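Local coordinates for UPF0311 protein RPA1785 (Rhodopseudomonas palustris, PDB 3C5O) that is of unknown function but folds as a closed antiparallel beta-barrel characteristic of the UPF0311 (DUF3237) family, at residues Val12-Ala17 with Arg146-Val151; Gly20-Ala25 with Val32-Pro37; Gly26-Gly31 with Phe59-Pro64; Ala72-Glu77 with Val86-Ile91. One frame throughout, in Å; residues are numbered along the deposited sequence.

Contact 1: Val12-Ala17 with Arg146-Val151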
loop_
_atom_site.group_PDB
_atom_site.type_symbol
_atom_site.label_atom_id
_atom_site.label_comp_id
_atom_site.label_asym_id
_atom_site.label_seq_id
_atom_site.Cartn_x
_atom_site.Cartn_y
_atom_site.Cartn_z
ATOM N N VAL B 12 15.947 13.791 15.744
ATOM C CA VAL B 12 16.600 14.511 14.658
ATOM C C VAL B 12 15.904 15.827 14.286
ATOM O O VAL B 12 16.567 16.829 14.083
ATOM C CB VAL B 12 16.848 13.628 13.381
ATOM C CG1 VAL B 12 17.971 12.643 13.621
ATOM C CG2 VAL B 12 15.573 12.902 12.945
ATOM N N PHE B 13 14.584 15.838 14.161
ATOM C CA PHE B 13 13.924 17.103 13.813
ATOM C C PHE B 13 12.456 17.064 14.084
ATOM O O PHE B 13 11.898 15.990 14.306
ATOM C CB PHE B 13 14.202 17.529 12.341
ATOM C CG PHE B 13 13.895 16.468 11.310
ATOM C CD1 PHE B 13 14.917 15.674 10.789
ATOM C CD2 PHE B 13 12.597 16.281 10.840
ATOM C CE1 PHE B 13 14.647 14.708 9.852
ATOM C CE2 PHE B 13 12.317 15.307 9.883
ATOM C CZ PHE B 13 13.345 14.522 9.389
ATOM N N THR B 14 11.834 18.239 14.060
ATOM C CA THR B 14 10.393 18.373 14.259
ATOM C C THR B 14 9.696 18.904 12.992
ATOM O O THR B 14 10.170 19.865 12.364
ATOM C CB THR B 14 10.091 19.240 15.484
ATOM O OG1 THR B 14 10.697 18.640 16.636
ATOM C CG2 THR B 14 8.591 19.346 15.734
ATOM N N ILE B 15 8.616 18.213 12.597
ATOM C CA ILE B 15 7.695 18.659 11.534
ATOM C C ILE B 15 6.428 19.206 12.178
ATOM O O ILE B 15 5.755 18.500 12.949
ATOM C CB ILE B 15 7.244 17.496 10.591
ATOM C CG1 ILE B 15 8.449 16.840 9.897
ATOM C CG2 ILE B 15 6.237 18.000 9.549
ATOM C CD1 ILE B 15 8.071 15.587 9.092
ATOM N N THR B 16 6.118 20.461 11.878
ATOM C CA THR B 16 4.893 21.081 12.326
ATOM C C THR B 16 3.988 21.223 11.105
ATOM O O THR B 16 4.292 21.997 10.212
ATOM C CB THR B 16 5.175 22.465 12.939
ATOM O OG1 THR B 16 6.040 22.320 14.069
ATOM C CG2 THR B 16 3.897 23.148 13.393
ATOM N N ALA B 17 2.898 20.464 11.039
ATOM C CA ALA B 17 1.980 20.585 9.916
ATOM C C ALA B 17 0.694 21.346 10.274
ATOM O O ALA B 17 -0.062 20.912 11.155
ATOM C CB ALA B 17 1.650 19.208 9.359
ATOM N N ARG B 146 -2.973 22.483 14.086
ATOM C CA ARG B 146 -1.711 21.906 13.644
ATOM C C ARG B 146 -1.440 20.566 14.298
ATOM O O ARG B 146 -2.105 20.196 15.259
ATOM C CB ARG B 146 -0.541 22.860 13.942
ATOM C CG ARG B 146 -0.166 22.946 15.413
ATOM C CD ARG B 146 0.636 24.197 15.731
ATOM N NE ARG B 146 1.208 24.161 17.083
ATOM C CZ ARG B 146 0.545 24.442 18.207
ATOM N NH1 ARG B 146 1.168 24.382 19.370
ATOM N NH2 ARG B 146 -0.740 24.780 18.182
ATOM N N VAL B 147 -0.461 19.853 13.737
ATOM C CA VAL B 147 0.097 18.615 14.272
ATOM C C VAL B 147 1.625 18.774 14.332
ATOM O O VAL B 147 2.232 19.239 13.371
ATOM C CB VAL B 147 -0.294 17.399 13.392
ATOM C CG1 VAL B 147 0.478 16.168 13.819
ATOM C CG2 VAL B 147 -1.833 17.128 13.465
ATOM N N VAL B 148 2.223 18.422 15.478
ATOM C CA VAL B 148 3.651 18.574 15.750
ATOM C C VAL B 148 4.274 17.194 15.922
ATOM O O VAL B 148 3.999 16.517 16.902
ATOM C CB VAL B 148 3.894 19.375 17.043
ATOM C CG1 VAL B 148 5.399 19.517 17.353
ATOM C CG2 VAL B 148 3.255 20.748 16.960
ATOM N N ILE B 149 5.128 16.791 14.982
ATOM C CA ILE B 149 5.722 15.460 14.991
ATOM C C ILE B 149 7.182 15.621 15.316
ATOM O O ILE B 149 7.919 16.240 14.554
ATOM C CB ILE B 149 5.760 14.771 13.579
ATOM C CG1 ILE B 149 4.698 15.300 12.565
ATOM C CG2 ILE B 149 5.942 13.225 13.709
ATOM C CD1 ILE B 149 3.347 14.859 12.746
ATOM N N ASP B 150 7.605 15.031 16.418
ATOM C CA ASP B 150 9.009 14.958 16.758
ATOM C C ASP B 150 9.547 13.689 16.155
ATOM O O ASP B 150 9.115 12.591 16.520
ATOM C CB ASP B 150 9.176 14.940 18.266
ATOM C CG ASP B 150 8.749 16.234 18.894
ATOM O OD1 ASP B 150 9.206 17.303 18.435
ATOM O OD2 ASP B 150 7.956 16.185 19.855
ATOM N N VAL B 151 10.482 13.843 15.231
ATOM C CA VAL B 151 10.982 12.731 14.417
ATOM C C VAL B 151 12.282 12.197 15.022
ATOM O O VAL B 151 13.205 12.953 15.310
ATOM C CB VAL B 151 11.202 13.154 12.919
ATOM C CG1 VAL B 151 11.739 11.987 12.080
ATOM C CG2 VAL B 151 9.891 13.689 12.282
#
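Phe13 and Val151 form the tightly packed end of this antiparallel strand pair. Phe13 lays one ring face against Val151, whose CB stands 4.2 Å from the ring centroid in a CH-pi contact. Because chi1 of 53° sets CG between the backbone N and the carbonyl carbon, the end of the ring comes nearer the facing strand. Val151 CG2 touches both Phe13 CE2 (3.8 Å) and Ile15 CD1 (4.1 Å), and Ile15 CB packs on Ile149 CG1; such beta-branched residues suit a strand that faces an apolar interior. Val12 N and, weakly, Phe13 N both bind Val151 O, which makes a classic beta bulge. In contrast to this buried face, the one bearing Thr14, Thr16, Val148 and Asp150 is partly exposed, and Thr16 OG1 stays 4.3 Å from Val148 CG2. There Thr14 OG1 donates to Asp150 OD1 at 2.7 Å and also bonds Tyr11, while its CG2 rests on Val148 CG1 (3.6 Å). Replacing Thr14 with a valine would probably leave Asp150 OD1 without its hydroxyl donor and break the link to the Tyr11 hydroxyl. The pair joins the first and last barrel strands: 136-142 flanks one side, 32-45 the other, and Phe13 and Ile15 reach Ile48 and Val52 of strand 48-62.

Contact 2: Gly20-Ala25 with Val32-Pro37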
loop_
_atom_site.group_PDB
_atom_site.type_symbol
_atom_site.label_atom_id
_atom_site.label_comp_id
_atom_site.label_asym_id
_atom_site.label_seq_id
_atom_site.Cartn_x
_atom_site.Cartn_y
_atom_site.Cartn_z
ATOM N N GLY B 20 -6.077 21.667 7.876
ATOM C CA GLY B 20 -7.359 22.293 7.583
ATOM C C GLY B 20 -8.562 21.600 8.203
ATOM O O GLY B 20 -8.447 20.890 9.196
ATOM N N ASP B 21 -9.729 21.840 7.617
ATOM C CA ASP B 21 -11.000 21.291 8.101
ATOM C C ASP B 21 -11.213 19.821 7.727
ATOM O O ASP B 21 -10.842 19.382 6.640
ATOM C CB ASP B 21 -12.149 22.089 7.495
ATOM C CG ASP B 21 -12.229 23.516 8.031
ATOM O OD1 ASP B 21 -12.017 23.717 9.263
ATOM O OD2 ASP B 21 -12.522 24.428 7.211
ATOM N N VAL B 22 -11.850 19.074 8.617
ATOM C CA VAL B 22 -12.219 17.697 8.319
ATOM C C VAL B 22 -13.275 17.567 7.213
ATOM O O VAL B 22 -14.334 18.198 7.271
ATOM C CB VAL B 22 -12.716 16.975 9.566
ATOM C CG1 VAL B 22 -13.097 15.555 9.219
ATOM C CG2 VAL B 22 -11.640 16.982 10.627
ATOM N N THR B 23 -12.966 16.739 6.216
ATOM C CA THR B 23 -13.970 16.207 5.290
ATOM C C THR B 23 -14.208 14.756 5.651
ATOM O O THR B 23 -13.270 13.972 5.776
ATOM C CB THR B 23 -13.445 16.245 3.851
ATOM O OG1 THR B 23 -13.309 17.609 3.439
ATOM C CG2 THR B 23 -14.400 15.514 2.885
ATOM N N SER B 24 -15.455 14.375 5.797
ATOM C CA SER B 24 -15.763 13.027 6.194
ATOM C C SER B 24 -16.539 12.329 5.074
ATOM O O SER B 24 -17.558 12.841 4.614
ATOM C CB SER B 24 -16.554 13.053 7.498
ATOM O OG SER B 24 -17.022 11.770 7.814
ATOM N N ALA B 25 -16.027 11.179 4.636
ATOM C CA ALA B 25 -16.673 10.336 3.610
ATOM C C ALA B 25 -17.746 9.433 4.230
ATOM O O ALA B 25 -18.725 9.042 3.564
ATOM C CB ALA B 25 -15.623 9.510 2.886
ATOM N N VAL B 32 -14.721 4.902 10.100
ATOM C CA VAL B 32 -15.107 6.119 9.363
ATOM C C VAL B 32 -13.909 6.777 8.640
ATOM O O VAL B 32 -12.898 7.095 9.270
ATOM C CB VAL B 32 -15.824 7.167 10.287
ATOM C CG1 VAL B 32 -15.988 8.514 9.582
ATOM C CG2 VAL B 32 -17.183 6.647 10.770
ATOM N N ARG B 33 -14.048 6.973 7.326
ATOM C CA ARG B 33 -13.052 7.634 6.508
ATOM C C ARG B 33 -13.175 9.159 6.606
ATOM O O ARG B 33 -14.245 9.709 6.383
ATOM C CB ARG B 33 -13.168 7.169 5.046
ATOM C CG ARG B 33 -12.383 8.025 4.056
ATOM C CD ARG B 33 -10.889 7.906 4.292
ATOM N NE ARG B 33 -10.439 6.574 3.935
ATOM C CZ ARG B 33 -9.222 6.109 4.136
ATOM N NH1 ARG B 33 -8.916 4.880 3.748
ATOM N NH2 ARG B 33 -8.313 6.860 4.711
ATOM N N ARG B 34 -12.082 9.828 6.931
ATOM C CA ARG B 34 -12.074 11.267 7.103
ATOM C C ARG B 34 -10.776 11.807 6.500
ATOM O O ARG B 34 -9.760 11.090 6.445
ATOM C CB ARG B 34 -12.230 11.624 8.584
ATOM C CG ARG B 34 -10.948 11.812 9.309
ATOM C CD ARG B 34 -11.058 11.519 10.784
ATOM N NE ARG B 34 -11.645 12.590 11.585
ATOM C CZ ARG B 34 -10.988 13.274 12.522
ATOM N NH1 ARG B 34 -9.697 13.030 12.779
ATOM N NH2 ARG B 34 -11.631 14.219 13.201
ATOM N N ILE B 35 -10.815 13.026 5.969
ATOM C CA ILE B 35 -9.640 13.590 5.300
ATOM C C ILE B 35 -9.360 15.001 5.804
ATOM O O ILE B 35 -10.271 15.837 5.875
ATOM C CB ILE B 35 -9.767 13.596 3.774
ATOM C CG1 ILE B 35 -10.142 12.210 3.261
ATOM C CG2 ILE B 35 -8.437 14.020 3.149
ATOM C CD1 ILE B 35 -10.853 12.214 1.953
ATOM N N ILE B 36 -8.100 15.240 6.157
ATOM C CA ILE B 36 -7.670 16.490 6.772
ATOM C C ILE B 36 -6.573 17.128 5.927
ATOM O O ILE B 36 -5.455 16.635 5.896
ATOM C CB ILE B 36 -7.140 16.263 8.207
ATOM C CG1 ILE B 36 -8.183 15.518 9.048
ATOM C CG2 ILE B 36 -6.742 17.588 8.838
ATOM C CD1 ILE B 36 -8.376 16.068 10.389
ATOM N N PRO B 37 -6.889 18.232 5.240
ATOM C CA PRO B 37 -5.939 18.869 4.341
ATOM C C PRO B 37 -4.733 19.444 5.083
ATOM O O PRO B 37 -4.875 19.970 6.176
ATOM C CB PRO B 37 -6.759 19.998 3.729
ATOM C CG PRO B 37 -8.168 19.572 3.908
ATOM C CD PRO B 37 -8.160 18.958 5.251
#
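The Arg34 guanidinium is covered on one face by two methyls, Val22 CG2 and Ile36 CD1. Val22 CG2 comes 3.8 Å from Arg34 NH2, and Ile36 CD1 sits 4.0 Å above the plane, shifted toward the rim. The NH1 corner is hydrogen-bonded to Gln60. A bend at chi3 (-80°) brings one face of the flat group under these methyls, which press on each other at 3.4 Å, tighter than usual van der Waals contact. The other guanidinium, that of Arg33, leads away from the hairpin to a salt bridge with Glu122 of the third subunit; what it offers Ala25 CB is its aliphatic CG, at 3.8 Å, and a small alanine fits beside that stem.

The backbone ladder is that of an antiparallel hairpin. Thr23 and Ile35 form a hydrogen-bonded pair, with Ile35 N to Thr23 O at 2.6 Å, and their side chains pack on Phe55 of the third subunit. Farther along, Gly20 N bonds Pro37 O at 2.7 Å; a side chain on Gly20 would press on the proline ring. Pro37 has no N-H to give, and its CD lies 3.0 Å from Asp21 O. The chemistry implies a division of labour: aliphatic carbons cover one face of the Arg34 plane and the stem of Arg33, while Arg34 NH1 is paired with Gln60 within the chain and Arg33 NE with the Glu122 carboxylate across the subunit boundary.

Contact 3: Gly26-Gly31 with Phe59-Pro64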
loop_
_atom_site.group_PDB
_atom_site.type_symbol
_atom_site.label_atom_id
_atom_site.label_comp_id
_atom_site.label_asym_id
_atom_site.label_seq_id
_atom_site.Cartn_x
_atom_site.Cartn_y
_atom_site.Cartn_z
ATOM N N GLY B 26 -17.565 9.140 5.521
ATOM C CA GLY B 26 -18.517 8.350 6.288
ATOM C C GLY B 26 -18.039 6.950 6.611
ATOM O O GLY B 26 -16.855 6.612 6.406
ATOM N N GLU B 27 -18.973 6.153 7.117
ATOM C CA GLU B 27 -18.766 4.759 7.490
ATOM C C GLU B 27 -18.477 3.889 6.270
ATOM O O GLU B 27 -19.303 3.779 5.359
ATOM C CB GLU B 27 -20.012 4.234 8.237
ATOM C CG GLU B 27 -19.947 2.757 8.684
ATOM C CD GLU B 27 -18.721 2.439 9.535
ATOM O OE1 GLU B 27 -17.978 1.498 9.187
ATOM O OE2 GLU B 27 -18.489 3.139 10.542
ATOM N N ILE B 28 -17.376 3.138 6.364
ATOM C CA ILE B 28 -16.940 2.330 5.232
ATOM C C ILE B 28 -17.011 0.841 5.554
ATOM O O ILE B 28 -16.487 0.010 4.812
ATOM C CB ILE B 28 -15.503 2.684 4.804
ATOM C CG1 ILE B 28 -14.515 2.350 5.923
ATOM C CG2 ILE B 28 -15.408 4.154 4.422
ATOM C CD1 ILE B 28 -13.065 2.416 5.497
ATOM N N GLY B 29 -17.661 0.511 6.665
ATOM C CA GLY B 29 -17.783 -0.869 7.096
ATOM C C GLY B 29 -16.652 -1.293 8.013
ATOM O O GLY B 29 -16.743 -2.314 8.695
ATOM N N THR B 30 -15.581 -0.505 8.030
ATOM C CA THR B 30 -14.396 -0.839 8.812
ATOM C C THR B 30 -14.067 0.255 9.821
ATOM O O THR B 30 -13.034 0.206 10.489
ATOM C CB THR B 30 -13.172 -1.076 7.908
ATOM O OG1 THR B 30 -12.852 0.129 7.202
ATOM C CG2 THR B 30 -13.453 -2.185 6.905
ATOM N N GLY B 31 -14.951 1.242 9.927
ATOM C CA GLY B 31 -14.598 2.522 10.513
ATOM C C GLY B 31 -15.033 3.691 9.650
ATOM O O GLY B 31 -15.640 3.503 8.596
ATOM N N PHE B 59 -5.186 11.084 5.303
ATOM C CA PHE B 59 -6.329 10.221 5.031
ATOM C C PHE B 59 -6.491 9.263 6.188
ATOM O O PHE B 59 -5.602 8.461 6.487
ATOM C CB PHE B 59 -6.091 9.503 3.709
ATOM C CG PHE B 59 -5.758 10.440 2.589
ATOM C CD1 PHE B 59 -6.774 10.965 1.791
ATOM C CD2 PHE B 59 -4.438 10.828 2.354
ATOM C CE1 PHE B 59 -6.495 11.846 0.761
ATOM C CE2 PHE B 59 -4.127 11.733 1.305
ATOM C CZ PHE B 59 -5.177 12.233 0.512
ATOM N N GLN B 60 -7.604 9.371 6.888
ATOM C CA GLN B 60 -7.709 8.718 8.163
ATOM C C GLN B 60 -8.879 7.764 8.167
ATOM O O GLN B 60 -9.817 7.932 7.395
ATOM C CB GLN B 60 -7.825 9.769 9.290
ATOM C CG GLN B 60 -6.613 10.706 9.374
ATOM C CD GLN B 60 -6.670 11.680 10.536
ATOM O OE1 GLN B 60 -7.725 11.918 11.105
ATOM N NE2 GLN B 60 -5.513 12.237 10.907
ATOM N N ILE B 61 -8.779 6.743 9.015
ATOM C CA ILE B 61 -9.891 5.893 9.386
ATOM C C ILE B 61 -10.046 5.909 10.903
ATOM O O ILE B 61 -9.089 5.633 11.631
ATOM C CB ILE B 61 -9.714 4.443 8.907
ATOM C CG1 ILE B 61 -9.561 4.411 7.380
ATOM C CG2 ILE B 61 -10.896 3.580 9.421
ATOM C CD1 ILE B 61 -9.458 3.036 6.766
ATOM N N ILE B 62 -11.236 6.271 11.366
ATOM C CA ILE B 62 -11.574 6.156 12.762
ATOM C C ILE B 62 -12.266 4.804 12.937
ATOM O O ILE B 62 -13.308 4.561 12.336
ATOM C CB ILE B 62 -12.531 7.284 13.218
ATOM C CG1 ILE B 62 -11.931 8.672 12.965
ATOM C CG2 ILE B 62 -12.889 7.134 14.699
ATOM C CD1 ILE B 62 -12.999 9.780 13.110
ATOM N N ARG B 63 -11.659 3.931 13.738
ATOM C CA ARG B 63 -12.187 2.616 14.023
ATOM C C ARG B 63 -13.303 2.761 15.040
ATOM O O ARG B 63 -13.391 3.804 15.702
ATOM C CB ARG B 63 -11.088 1.720 14.593
ATOM C CG ARG B 63 -9.913 1.413 13.669
ATOM C CD ARG B 63 -8.901 0.588 14.504
ATOM N NE ARG B 63 -7.572 0.426 13.894
ATOM C CZ ARG B 63 -6.573 -0.288 14.432
ATOM N NH1 ARG B 63 -6.738 -0.908 15.604
ATOM N NH2 ARG B 63 -5.405 -0.383 13.803
ATOM N N PRO B 64 -14.155 1.720 15.193
ATOM C CA PRO B 64 -15.291 1.893 16.096
ATOM C C PRO B 64 -14.889 2.131 17.557
ATOM O O PRO B 64 -15.685 2.684 18.307
ATOM C CB PRO B 64 -16.095 0.580 15.936
ATOM C CG PRO B 64 -15.616 -0.039 14.673
ATOM C CD PRO B 64 -14.151 0.376 14.590
#
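Ile28, Thr30 and Gly31 bring the turn after strand 9-27 against Ile61 and Ile62 at the end of strand 48-62, by packing alone. The segment starts at Gly26, whose phi of 108° would jam any side chain against the preceding carbonyl. Glu27 then turns its carboxylate back over the turn; one of its two conformers puts OE1 3.1 Å from Gly31 N, so this bond is only partly certain. Ile28 follows, its N bonded to Gly31 O at 2.9 Å, which closes the turn. Its CG1 lies between the backbone N and the carbonyl carbon (chi1 64°), sending CD1 to within 3.9 Å of Ile61 CD1; the two isoleucines cross at about a right angle. Ile28 also packs on Glu122 of the third subunit. Gly29 again has a positive phi that suits a residue without a side chain. Thr30 adds its carbonyl, with O 4.1 Å from Ile61 CG2. Gly31 is the closest point: its CA lies 3.0 Å from Ile62 O, and a CB there would clash with both that oxygen and Ile61 CG2, so only glycine fits.

Strand 32-45 leaves this turn and runs between strands 9-27 and 48-62, its Val32 and Arg34 bonded to Ile62 and Gln60. On the far side of strand 48-62, strand 68-78 follows, and Arg63 makes a salt bridge to its Glu69.

Contact 4: Ala72-Glu77 with Val86-Ile91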
loop_
_atom_site.group_PDB
_atom_site.type_symbol
_atom_site.label_atom_id
_atom_site.label_comp_id
_atom_site.label_asym_id
_atom_site.label_seq_id
_atom_site.Cartn_x
_atom_site.Cartn_y
_atom_site.Cartn_z
ATOM N N ALA B 72 -0.731 10.195 6.154
ATOM C CA ALA B 72 -0.567 11.531 5.605
ATOM C C ALA B 72 0.498 11.536 4.500
ATOM O O ALA B 72 1.540 10.915 4.646
ATOM C CB ALA B 72 -0.177 12.501 6.718
ATOM N N LYS B 73 0.215 12.244 3.403
ATOM C CA LYS B 73 1.136 12.378 2.299
ATOM C C LYS B 73 1.244 13.847 1.968
ATOM O O LYS B 73 0.261 14.509 1.700
ATOM C CB LYS B 73 0.654 11.577 1.101
ATOM C CG LYS B 73 0.633 10.088 1.365
ATOM C CD LYS B 73 0.140 9.276 0.191
ATOM C CE LYS B 73 -0.008 7.814 0.657
ATOM N NZ LYS B 73 -0.041 6.847 -0.472
ATOM N N TYR B 74 2.467 14.355 2.060
ATOM C CA TYR B 74 2.785 15.735 1.774
ATOM C C TYR B 74 4.272 15.860 1.471
ATOM O O TYR B 74 4.968 14.849 1.310
ATOM C CB TYR B 74 2.397 16.617 2.964
ATOM C CG TYR B 74 2.974 16.195 4.304
ATOM C CD1 TYR B 74 4.035 16.888 4.888
ATOM C CD2 TYR B 74 2.435 15.111 5.007
ATOM C CE1 TYR B 74 4.550 16.511 6.147
ATOM C CE2 TYR B 74 2.936 14.731 6.256
ATOM C CZ TYR B 74 3.989 15.440 6.819
ATOM O OH TYR B 74 4.462 15.059 8.064
ATOM N N ALA B 75 4.768 17.093 1.410
ATOM C CA ALA B 75 6.157 17.315 1.058
ATOM C C ALA B 75 6.674 18.521 1.803
ATOM O O ALA B 75 5.895 19.397 2.216
ATOM C CB ALA B 75 6.303 17.511 -0.433
ATOM N N PHE B 76 7.988 18.574 1.996
ATOM C CA PHE B 76 8.604 19.824 2.404
ATOM C C PHE B 76 9.795 20.171 1.540
ATOM O O PHE B 76 10.415 19.301 0.921
ATOM C CB PHE B 76 8.929 19.858 3.910
ATOM C CG PHE B 76 9.972 18.869 4.367
ATOM C CD1 PHE B 76 11.345 19.186 4.309
ATOM C CD2 PHE B 76 9.591 17.652 4.930
ATOM C CE1 PHE B 76 12.318 18.283 4.765
ATOM C CE2 PHE B 76 10.542 16.743 5.413
ATOM C CZ PHE B 76 11.918 17.056 5.331
ATOM N N GLU B 77 10.079 21.465 1.478
ATOM C CA GLU B 77 11.256 21.970 0.817
ATOM C C GLU B 77 12.212 22.655 1.809
ATOM O O GLU B 77 11.811 23.553 2.556
ATOM C CB GLU B 77 10.868 22.942 -0.294
ATOM C CG GLU B 77 12.052 23.342 -1.136
ATOM C CD GLU B 77 11.684 24.218 -2.323
ATOM O OE1 GLU B 77 10.590 24.844 -2.298
ATOM O OE2 GLU B 77 12.508 24.286 -3.284
ATOM N N VAL B 86 6.942 13.214 2.029
ATOM C CA VAL B 86 6.672 12.560 3.311
ATOM C C VAL B 86 5.435 11.677 3.229
ATOM O O VAL B 86 4.382 12.100 2.785
ATOM C CB VAL B 86 6.471 13.548 4.480
ATOM C CG1 VAL B 86 6.377 12.791 5.830
ATOM C CG2 VAL B 86 7.591 14.591 4.525
ATOM N N GLU B 87 5.604 10.442 3.649
ATOM C CA GLU B 87 4.507 9.532 3.858
ATOM C C GLU B 87 4.522 9.247 5.360
ATOM O O GLU B 87 5.439 8.596 5.828
ATOM C CB GLU B 87 4.814 8.265 3.095
ATOM C CG GLU B 87 3.688 7.619 2.390
ATOM C CD GLU B 87 4.178 6.521 1.458
ATOM O OE1 GLU B 87 4.460 5.402 1.964
ATOM O OE2 GLU B 87 4.282 6.775 0.228
ATOM N N ASN B 88 3.526 9.733 6.110
ATOM C CA ASN B 88 3.510 9.589 7.577
ATOM C C ASN B 88 2.341 8.693 8.063
ATOM O O ASN B 88 1.165 9.089 8.013
ATOM C CB ASN B 88 3.445 10.980 8.199
ATOM C CG ASN B 88 3.818 11.011 9.678
ATOM O OD1 ASN B 88 4.542 10.157 10.191
ATOM N ND2 ASN B 88 3.315 12.040 10.370
ATOM N N VAL B 89 2.667 7.477 8.497
ATOM C CA VAL B 89 1.657 6.486 8.813
ATOM C C VAL B 89 1.745 6.067 10.287
ATOM O O VAL B 89 2.834 5.779 10.802
ATOM C CB VAL B 89 1.750 5.238 7.885
ATOM C CG1 VAL B 89 0.591 4.287 8.151
ATOM C CG2 VAL B 89 1.744 5.634 6.407
ATOM N N GLY B 90 0.599 6.036 10.967
ATOM C CA GLY B 90 0.597 5.652 12.343
ATOM C C GLY B 90 -0.754 5.537 12.984
ATOM O O GLY B 90 -1.752 5.195 12.335
ATOM N N ILE B 91 -0.765 5.783 14.287
ATOM C CA ILE B 91 -1.985 5.684 15.060
ATOM C C ILE B 91 -2.085 6.769 16.119
ATOM O O ILE B 91 -1.092 7.279 16.616
ATOM C CB ILE B 91 -2.206 4.252 15.681
ATOM C CG1 ILE B 91 -1.077 3.822 16.584
ATOM C CG2 ILE B 91 -2.353 3.169 14.598
ATOM C CD1 ILE B 91 -1.431 2.592 17.383
#
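Tyr74 and Val86 meet in a hydrogen-bonded pair that satisfies all four of their backbone N and O atoms, with Val86 N to Tyr74 O at 2.7 Å. Ala72 and Asn88 repeat the pattern, Ala72 N to Asn88 O at 2.9 Å and nearly straight (176°). Lys73 and Glu87, the non-hydrogen-bonded pair, direct their backbone bonds to Ala57 and Arg120 on the flanking strands. This is a beta hairpin of the barrel wall, with Tyr74, Val86 and Asn88 facing the interior. Val86 CB stands over the centre of the Tyr74 ring in a CH-pi contact, 3.9 Å from the centroid, and its CG2 reaches Phe76 CD2 at 3.7 Å. An alanine in place of Tyr74 is likely to open a gap over Val86 CB and CG1. Asn88 OD1 is hydrogen-bonded to Thr117, a bond that provides for the buried amide oxygen. On the face bearing Lys73 and Glu87 these two run side by side, but Lys73 NZ and Glu87 OE2 stay 4.4 Å apart, beyond a salt bridge. Glu87 OE2 has a weak hydrogen bond to Tyr85 and a long, weak ion pair with Arg120, and Lys73 NZ a weak, long pairing with Glu71 of the third subunit.

Overall arrangement
All four contacts belong to one closed antiparallel barrel. Contact 1 pairs the first and last strands and so closes the barrel; the other three are nested inside the loop it closes. Contacts 2 and 3 interlock along the chain, sharing strand 9-27 with their centres about 11 Å apart, and strand 32-45 bonds to strand 48-62 between them. Contact 4, the hairpin of strands 68-78 and 83-93, comes later in the sequence. Its centre lies about 11 Å from that of contact 1, and Tyr74 and Asn88 meet Ile15 and Ile149 in the barrel interior. Contacts 2, 3 and 4 touch the third subunit, so the barrel wall also serves assembly.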